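PDB 5AEB: LRA-12 from Uncultured bacterium, which hydrolyses beta-lactam antibiotics, carbapenems among them, as a di-zinc metallo-beta-lactamase of class B3. Local coordinates for residues Thr44-Asn49 with Leu148-Leu153; Ile51-Leu56 with Leu80-Ala85; Gly91-Ile96 with Glu132-Asp137. One frame throughout, in Å; residues are numbered along the deposited sequence.

Contacts 1 and 2 share strand 48-52 of the seven-stranded sheet, one at its beginning and the other at its end, with centres about 17 Å apart. Leu153 CD2 of contact 1 reaches Leu81 CD1 of contact 2 at 3.6 Å, a join between the two sheets of the fold. Contact 3 adjoins contact 2, centre to centre about 9 Å: Thr54 OG1 lies 2.9 Å from Ala92 N, probably a hydrogen bond, and Met93 CE rests on Leu81 O. Contact 2 leads into the active site, because Gln84 binds a zinc ion. The side chain of Met93 in contact 3 stays about 13 Å from a zinc ion, and contact 1 lies away from the metals.

Contact 1 (Thr44-Asn49 with Leu148-Leu153); sequences TTKQGN and LGDTKL
Leu148 lays its isobutyl end over the turn made by Thr45-Gly48: CD2 comes to 3.3 Å from Gly48 O, while CD1 turns to the backbone oxygen and CB of Gln47. With CG anti to the backbone N (chi1 -170°), the branch carbon Leu148 CG sits 3.6 Å from Thr45 OG1. The side chains of Thr45 and Leu148 cross at about a right angle, and the methyl of Thr45 meets the backbone of the same leucine, Thr45 CG2 lying 3.3 Å from Leu148 O and also touching Thr151, whose hydroxyl is bonded to Asn29. The rotation of Thr45 (chi1 83°) turns its hydroxyl back into its own turn, where it does two jobs. OG1 accepts from Gln47 N at 2.8 Å, an ST turn, and Thr45 OG1 donates to Gly48 O at 2.7 Å. Gly48 O also receives the backbone N-H of Thr45, and is therefore gripped twice. Two hairpin ends meet here: the type I turn joining strands 41-45 and 48-52, and the type II' turn joining strands 145-148 and 151-157. They belong to different sheets of the alpha-beta/beta-alpha sandwich of metallo-beta-lactamases, so the contact closes the two sheets together at one end. Across the turns, the amide of Gln47 lies alongside Gly149, and Gly149 N gives a weak, bent hydrogen bond to Gln47 OE1 (3.0 Å, 147° at the hydrogen). At the solvent-exposed side Lys46 crosses Asp150 at about a right angle. Lys46 NZ stands 3.7 Å from Asp150 OD1, a long salt bridge that is doubtful in detail, since NZ is modelled too close to the Gln47 amide nitrogen. A water accepts from Asp150 N at 2.8 Å and, weakly, from Lys46 N, linking the two backbones near that pair.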
loop_
_atom_site.group_PDB
_atom_site.type_symbol
_atom_site.label_atom_id
_atom_site.label_comp_id
_atom_site.label_asym_id
_atom_site.label_seq_id
_atom_site.Cartn_x
_atom_site.Cartn_y
_atom_site.Cartn_z
ATOM N N THR A 44 10.865 -8.162 -7.030
ATOM C CA THR A 44 12.023 -8.244 -7.905
ATOM C C THR A 44 11.762 -9.293 -8.982
ATOM O O THR A 44 11.351 -10.412 -8.661
ATOM C CB THR A 44 13.282 -8.643 -7.097
ATOM O OG1 THR A 44 13.065 -9.918 -6.468
ATOM C CG2 THR A 44 13.570 -7.624 -6.006
ATOM N N THR A 45 11.975 -8.937 -10.250
ATOM C CA THR A 45 11.754 -9.864 -11.369
ATOM C C THR A 45 12.970 -9.845 -12.256
ATOM O O THR A 45 13.853 -8.991 -12.088
ATOM C CB THR A 45 10.554 -9.445 -12.266
ATOM O OG1 THR A 45 10.983 -8.453 -13.218
ATOM C CG2 THR A 45 9.388 -8.886 -11.423
ATOM N N LYS A 46 12.981 -10.749 -13.239
ATOM C CA LYS A 46 14.005 -10.763 -14.291
ATOM C C LYS A 46 14.047 -9.490 -15.159
ATOM O O LYS A 46 15.060 -9.212 -15.773
ATOM C CB LYS A 46 13.903 -12.026 -15.176
ATOM C CG LYS A 46 12.736 -12.028 -16.158
ATOM C CD LYS A 46 12.974 -12.965 -17.335
ATOM C CE LYS A 46 11.657 -13.461 -17.912
ATOM N NZ LYS A 46 10.826 -12.378 -18.537
ATOM N N GLN A 47 12.961 -8.721 -15.204
ATOM C CA GLN A 47 12.929 -7.479 -16.005
ATOM C C GLN A 47 12.973 -6.187 -15.195
ATOM O O GLN A 47 12.648 -5.116 -15.723
ATOM C CB GLN A 47 11.701 -7.465 -16.898
ATOM C CG GLN A 47 11.894 -8.329 -18.116
ATOM C CD GLN A 47 10.589 -8.673 -18.746
ATOM O OE1 GLN A 47 9.590 -7.904 -18.650
ATOM N NE2 GLN A 47 10.552 -9.838 -19.388
ATOM N N GLY A 48 13.403 -6.299 -13.935
ATOM C CA GLY A 48 13.520 -5.163 -13.046
ATOM C C GLY A 48 12.497 -5.268 -11.931
ATOM O O GLY A 48 11.863 -6.313 -11.759
ATOM N N ASN A 49 12.329 -4.187 -11.172
ATOM C CA ASN A 49 11.575 -4.252 -9.918
ATOM C C ASN A 49 10.356 -3.336 -9.833
ATOM O O ASN A 49 10.261 -2.356 -10.535
ATOM C CB ASN A 49 12.494 -4.005 -8.708
ATOM C CG ASN A 49 13.805 -4.761 -8.805
ATOM O OD1 ASN A 49 13.822 -5.919 -9.221
ATOM N ND2 ASN A 49 14.917 -4.108 -8.426
ATOM N N LEU A 148 5.476 -7.755 -15.088
ATOM C CA LEU A 148 6.877 -7.442 -15.229
ATOM C C LEU A 148 7.655 -8.751 -15.097
ATOM O O LEU A 148 7.559 -9.447 -14.066
ATOM C CB LEU A 148 7.322 -6.434 -14.161
ATOM C CG LEU A 148 8.731 -5.870 -14.394
ATOM C CD1 LEU A 148 8.803 -5.047 -15.670
ATOM C CD2 LEU A 148 9.187 -5.058 -13.202
ATOM N N GLY A 149 8.413 -9.081 -16.145
ATOM C CA GLY A 149 9.011 -10.400 -16.301
ATOM C C GLY A 149 7.967 -11.494 -16.168
ATOM O O GLY A 149 6.970 -11.515 -16.887
ATOM N N ASP A 150 8.190 -12.401 -15.232
ATOM C CA ASP A 150 7.265 -13.501 -15.051
ATOM C C ASP A 150 6.265 -13.229 -13.906
ATOM O O ASP A 150 5.486 -14.100 -13.544
ATOM C CB ASP A 150 8.045 -14.812 -14.816
ATOM C CG ASP A 150 8.988 -15.163 -15.972
ATOM O OD1 ASP A 150 8.615 -14.950 -17.151
ATOM O OD2 ASP A 150 10.110 -15.661 -15.706
ATOM N N THR A 151 6.312 -12.030 -13.328
ATOM C CA THR A 151 5.386 -11.643 -12.264
ATOM C C THR A 151 4.170 -10.959 -12.894
ATOM O O THR A 151 4.300 -10.181 -13.844
ATOM C CB THR A 151 6.116 -10.748 -11.227
ATOM O OG1 THR A 151 7.175 -11.502 -10.628
ATOM C CG2 THR A 151 5.190 -10.241 -10.122
ATOM N N LYS A 152 2.991 -11.296 -12.391
ATOM C CA LYS A 152 1.747 -10.671 -12.800
ATOM C C LYS A 152 0.955 -10.265 -11.555
ATOM O O LYS A 152 0.624 -11.117 -10.729
ATOM C CB LYS A 152 0.949 -11.663 -13.631
ATOM C CG LYS A 152 -0.330 -11.154 -14.257
ATOM C CD LYS A 152 -0.830 -12.180 -15.266
ATOM C CE LYS A 152 -2.054 -11.688 -16.029
ATOM N NZ LYS A 152 -2.362 -12.529 -17.221
ATOM N N LEU A 153 0.691 -8.965 -11.399
ATOM C CA LEU A 153 -0.146 -8.452 -10.312
ATOM C C LEU A 153 -1.564 -8.184 -10.804
ATOM O O LEU A 153 -1.760 -7.710 -11.919
ATOM C CB LEU A 153 0.432 -7.167 -9.736
ATOM C CG LEU A 153 1.453 -7.352 -8.594
ATOM C CD1 LEU A 153 2.654 -8.153 -9.041
ATOM C CD2 LEU A 153 1.915 -6.007 -8.078
HETATM O O HOH W 1 10.373 -12.902 -13.493
#

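Contact 2 (Ile51-Leu56 with Leu80-Ala85); sequences IVNTGL and LLTTQA. With ZN (zinc ion), chain D.
The carboxamide of Asn53 is gripped at its edge by Thr83, with both bonds lying close to the amide plane: Thr83 N donates to Asn53 OD1 at 3.0 Å, on a lone pair in the carbonyl plane (C=O...N 138°), and Asn53 ND2 donates to Thr83 OG1 at 3.3 Å. These two bonds fix the rotation of the group. Thr82 OG1 comes to the same oxygen tilted some way out of the amide plane, 2.9 Å from Asn53 OD1, but its one proton could serve Gln84 O instead, which leaves that bond unsettled. With CG beside its backbone N (chi1 -60°), Asn53 turns its amide across to residues 82-83. Thr83 OG1 is also bonded to Ser226, and Asn53 ND2 makes a weak second bond to Ala39 O. Beyond Thr83, the extended chain of Gln84 carries OE1 to a zinc ion at 1.8 Å. His86, His161 and a water 1.9 Å from the zinc ion complete the four ligands. Gln84 opens the Gln-x-His-x-Asp-His form of the family's zinc-binding sequence, a position held by histidine in most class B3 enzymes. Strand 48-52, helix 60-69 and strand 77-81 form a beta-alpha-beta crossover, and the loops leaving both strands run along the active-site end of the sheet. Just upstream of those loops the segments are neighbouring parallel strands: Leu81 N donates to Ile51 O (2.9 Å, nearly straight at 169°) and Asn53 N to Leu81 O (2.8 Å). On one face, Ile51 and Leu80 lie side by side, Ile51 CB to Leu80 CD2 4.0 Å, against helices 60-69 and 93-100. On the opposite face Val52 and Leu81 touch lightly through methyl groups, and Val52 CG1 also meets the methyl of Thr83, the two side chains crossing at about a right angle.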
loop_
_atom_site.group_PDB
_atom_site.type_symbol
_atom_site.label_atom_id
_atom_site.label_comp_id
_atom_site.label_asym_id
_atom_site.label_seq_id
_atom_site.Cartn_x
_atom_site.Cartn_y
_atom_site.Cartn_z
ATOM N N ILE A 51 8.131 -1.208 -6.922
ATOM C CA ILE A 51 8.041 -0.661 -5.567
ATOM C C ILE A 51 6.583 -0.346 -5.315
ATOM O O ILE A 51 5.944 0.282 -6.172
ATOM C CB ILE A 51 8.883 0.621 -5.369
ATOM C CG1 ILE A 51 10.372 0.329 -5.592
ATOM C CG2 ILE A 51 8.626 1.226 -3.974
ATOM C CD1 ILE A 51 11.256 1.577 -5.743
ATOM N N VAL A 52 6.048 -0.807 -4.172
ATOM C CA VAL A 52 4.657 -0.511 -3.771
ATOM C C VAL A 52 4.730 0.380 -2.541
ATOM O O VAL A 52 5.324 -0.025 -1.521
ATOM C CB VAL A 52 3.862 -1.793 -3.428
ATOM C CG1 VAL A 52 2.421 -1.454 -3.049
ATOM C CG2 VAL A 52 3.897 -2.820 -4.573
ATOM N N ASN A 53 4.201 1.603 -2.655
ATOM C CA ASN A 53 4.244 2.624 -1.599
ATOM C C ASN A 53 5.581 3.253 -1.309
ATOM O O ASN A 53 6.615 2.657 -1.546
ATOM C CB ASN A 53 3.632 2.116 -0.271
ATOM C CG ASN A 53 2.175 1.704 -0.420
ATOM O OD1 ASN A 53 1.446 2.196 -1.323
ATOM N ND2 ASN A 53 1.728 0.814 0.444
ATOM N N THR A 54 5.547 4.465 -0.772
ATOM C CA THR A 54 6.695 5.036 -0.040
ATOM C C THR A 54 6.231 5.341 1.404
ATOM O O THR A 54 5.145 4.935 1.814
ATOM C CB THR A 54 7.216 6.344 -0.697
ATOM O OG1 THR A 54 6.268 7.400 -0.471
ATOM C CG2 THR A 54 7.395 6.161 -2.175
ATOM N N GLY A 55 7.079 5.990 2.193
ATOM C CA GLY A 55 6.649 6.488 3.501
ATOM C C GLY A 55 6.366 7.972 3.350
ATOM O O GLY A 55 5.832 8.390 2.310
ATOM N N LEU A 56 6.732 8.758 4.372
ATOM C CA LEU A 56 6.590 10.221 4.321
ATOM C C LEU A 56 7.599 10.856 3.357
ATOM O O LEU A 56 8.449 10.165 2.814
ATOM C CB LEU A 56 6.765 10.820 5.726
ATOM C CG LEU A 56 5.884 10.178 6.799
ATOM C CD1 LEU A 56 6.449 10.385 8.207
ATOM C CD2 LEU A 56 4.453 10.695 6.673
ATOM N N LEU A 80 6.120 1.652 -10.279
ATOM C CA LEU A 80 5.716 2.190 -8.987
ATOM C C LEU A 80 4.208 2.015 -8.833
ATOM O O LEU A 80 3.427 2.401 -9.723
ATOM C CB LEU A 80 6.066 3.698 -8.905
ATOM C CG LEU A 80 7.539 4.059 -9.169
ATOM C CD1 LEU A 80 7.720 5.563 -9.257
ATOM C CD2 LEU A 80 8.461 3.441 -8.113
ATOM N N LEU A 81 3.811 1.446 -7.702
ATOM C CA LEU A 81 2.410 1.291 -7.338
ATOM C C LEU A 81 2.117 1.896 -5.956
ATOM O O LEU A 81 3.037 2.099 -5.158
ATOM C CB LEU A 81 2.035 -0.191 -7.338
ATOM C CG LEU A 81 2.301 -0.983 -8.628
ATOM C CD1 LEU A 81 2.106 -2.476 -8.390
ATOM C CD2 LEU A 81 1.382 -0.483 -9.735
ATOM N N THR A 82 0.839 2.159 -5.681
ATOM C CA THR A 82 0.419 2.495 -4.332
ATOM C C THR A 82 -0.920 1.858 -4.015
ATOM O O THR A 82 -1.737 1.666 -4.906
ATOM C CB THR A 82 0.351 4.033 -4.065
ATOM O OG1 THR A 82 0.009 4.297 -2.677
ATOM C CG2 THR A 82 -0.713 4.716 -4.968
ATOM N N THR A 83 -1.151 1.553 -2.743
ATOM C CA THR A 83 -2.454 1.048 -2.313
ATOM C C THR A 83 -3.478 2.153 -1.973
ATOM O O THR A 83 -4.658 1.852 -1.686
ATOM C CB THR A 83 -2.267 0.149 -1.098
ATOM O OG1 THR A 83 -1.513 0.876 -0.111
ATOM C CG2 THR A 83 -1.474 -1.127 -1.521
ATOM N N GLN A 84 -3.056 3.420 -2.030
ATOM C CA GLN A 84 -3.731 4.424 -1.240
ATOM C C GLN A 84 -3.121 5.796 -1.489
ATOM O O GLN A 84 -1.951 5.994 -1.145
ATOM C CB GLN A 84 -3.379 4.088 0.249
ATOM C CG GLN A 84 -4.493 4.187 1.182
ATOM C CD GLN A 84 -4.018 4.293 2.595
ATOM O OE1 GLN A 84 -3.875 5.427 3.118
ATOM N NE2 GLN A 84 -3.799 3.111 3.261
ATOM N N ALA A 85 -3.909 6.783 -1.919
ATOM C CA ALA A 85 -3.315 8.111 -2.126
ATOM C C ALA A 85 -3.362 9.021 -0.888
ATOM O O ALA A 85 -4.107 10.007 -0.842
ATOM C CB ALA A 85 -3.931 8.803 -3.338
HETATM ZN ZN ZN D . -4.702 6.382 4.413
HETATM O O HOH W 2 -3.178 6.235 5.498
#

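Contact 3 (Gly91-Ile96 with Glu132-Asp137); sequences GAMAEI and EPIIAD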
loop_
_atom_site.group_PDB
_atom_site.type_symbol
_atom_site.label_atom_id
_atom_site.label_comp_id
_atom_site.label_asym_id
_atom_site.label_seq_id
_atom_site.Cartn_x
_atom_site.Cartn_y
_atom_site.Cartn_z
ATOM N N GLY A 91 4.263 10.077 0.208
ATOM C CA GLY A 91 5.165 11.161 0.576
ATOM C C GLY A 91 6.410 11.285 -0.297
ATOM O O GLY A 91 6.758 12.403 -0.732
ATOM N N ALA A 92 7.067 10.159 -0.594
ATOM C CA ALA A 92 8.325 10.189 -1.374
ATOM C C ALA A 92 8.184 9.661 -2.800
ATOM O O ALA A 92 9.192 9.405 -3.481
ATOM C CB ALA A 92 9.448 9.447 -0.645
ATOM N N MET A 93 6.945 9.478 -3.246
ATOM C CA MET A 93 6.688 8.898 -4.568
ATOM C C MET A 93 7.141 9.775 -5.749
ATOM O O MET A 93 7.755 9.274 -6.694
ATOM C CB MET A 93 5.220 8.511 -4.722
ATOM C CG MET A 93 4.934 7.694 -5.981
ATOM S SD MET A 93 5.873 6.150 -5.913
ATOM C CE MET A 93 4.793 5.105 -4.886
ATOM N N ALA A 94 6.828 11.070 -5.703
ATOM C CA ALA A 94 7.324 11.992 -6.734
ATOM C C ALA A 94 8.849 11.921 -6.866
ATOM O O ALA A 94 9.374 11.837 -7.972
ATOM C CB ALA A 94 6.868 13.419 -6.482
ATOM N N GLU A 95 9.540 11.907 -5.730
ATOM C CA GLU A 95 10.990 11.855 -5.715
ATOM C C GLU A 95 11.537 10.528 -6.261
ATOM O O GLU A 95 12.509 10.510 -7.037
ATOM C CB GLU A 95 11.478 12.075 -4.313
ATOM C CG GLU A 95 12.966 11.844 -4.149
ATOM C CD GLU A 95 13.512 12.448 -2.865
ATOM O OE1 GLU A 95 12.710 12.965 -2.038
ATOM O OE2 GLU A 95 14.761 12.402 -2.688
ATOM N N ILE A 96 10.913 9.419 -5.864
ATOM C CA ILE A 96 11.373 8.124 -6.328
ATOM C C ILE A 96 11.087 7.979 -7.815
ATOM O O ILE A 96 11.883 7.398 -8.554
ATOM C CB ILE A 96 10.823 6.973 -5.458
ATOM C CG1 ILE A 96 11.672 6.909 -4.193
ATOM C CG2 ILE A 96 10.906 5.618 -6.149
ATOM C CD1 ILE A 96 10.869 6.471 -2.995
ATOM N N GLU A 132 3.946 15.801 -2.448
ATOM C CA GLU A 132 4.296 16.254 -3.821
ATOM C C GLU A 132 3.409 15.555 -4.858
ATOM O O GLU A 132 3.368 14.321 -4.899
ATOM C CB GLU A 132 5.787 16.025 -4.134
ATOM C CG GLU A 132 6.269 16.560 -5.505
ATOM C CD GLU A 132 6.259 18.086 -5.598
ATOM O OE1 GLU A 132 6.491 18.780 -4.583
ATOM O OE2 GLU A 132 5.984 18.601 -6.707
ATOM N N PRO A 133 2.661 16.338 -5.662
ATOM C CA PRO A 133 1.845 15.768 -6.740
ATOM C C PRO A 133 2.628 14.776 -7.615
ATOM O O PRO A 133 3.804 14.959 -7.857
ATOM C CB PRO A 133 1.474 16.988 -7.582
ATOM C CG PRO A 133 1.434 18.102 -6.586
ATOM C CD PRO A 133 2.521 17.802 -5.585
ATOM N N ILE A 134 1.957 13.728 -8.066
ATOM C CA ILE A 134 2.509 12.813 -9.048
ATOM C C ILE A 134 1.428 12.537 -10.094
ATOM O O ILE A 134 0.232 12.448 -9.773
ATOM C CB ILE A 134 2.964 11.437 -8.493
ATOM C CG1 ILE A 134 3.350 11.454 -7.022
ATOM C CG2 ILE A 134 4.173 10.984 -9.294
ATOM C CD1 ILE A 134 2.173 11.199 -6.103
ATOM N N ILE A 135 1.853 12.366 -11.328
ATOM C CA ILE A 135 0.912 12.007 -12.405
ATOM C C ILE A 135 1.147 10.551 -12.807
ATOM O O ILE A 135 2.270 10.170 -13.157
ATOM C CB ILE A 135 1.080 12.942 -13.606
ATOM C CG1 ILE A 135 0.686 14.359 -13.192
ATOM C CG2 ILE A 135 0.295 12.450 -14.839
ATOM C CD1 ILE A 135 1.337 15.429 -14.049
ATOM N N ALA A 136 0.100 9.734 -12.759
ATOM C CA ALA A 136 0.249 8.345 -13.157
ATOM C C ALA A 136 0.425 8.189 -14.694
ATOM O O ALA A 136 -0.220 8.864 -15.484
ATOM C CB ALA A 136 -0.917 7.531 -12.654
ATOM N N ASP A 137 1.338 7.308 -15.079
ATOM C CA ASP A 137 1.510 6.932 -16.442
ATOM C C ASP A 137 0.435 5.923 -16.849
ATOM O O ASP A 137 0.085 5.860 -18.006
ATOM C CB ASP A 137 2.913 6.361 -16.651
ATOM C CG ASP A 137 4.001 7.330 -16.208
ATOM O OD1 ASP A 137 4.333 8.221 -16.982
ATOM O OD2 ASP A 137 4.518 7.229 -15.101
HETATM O O HOH W 3 5.586 14.753 -0.439
HETATM O O HOH W 4 5.152 12.601 -3.738
#
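Glu132 has its CG anti to the backbone N (chi1 -176°), which brings that methylene onto Ala94, Glu132 CG to Ala94 CB 3.3 Å, an unusually short approach as modelled; a bend at chi2 (68°) then leads the carboxylate away. Ile134 has a nearly eclipsed first torsion (chi1 -26°), a sign of some strain, and sends its CG1 branch to 3.7 Å from Ala94 N. The same branch reaches the neighbouring residue, with Ile134 CG1 4.2 Å from Met93 CB. Ala94 is thus covered by both side chains, and no direct hydrogen bond crosses the contact. Two waters bridge the backbones instead. One donates to Gly91 O at 2.6 Å and accepts from Glu132 N at 2.8 Å. The other accepts from Ala94 N at 3.0 Å, meeting a first-turn N-H of the helix, and lies 2.7 Å from Glu132 O, one of its possible acceptors. Ala92 is the N-cap of helix 93-100. The contact therefore lays the approach to edge strand 138-140 against the start of helix 93-100, with Met93 resting on Leu80 of strand 77-81 and Ile134 on Leu104 of strand 103-107.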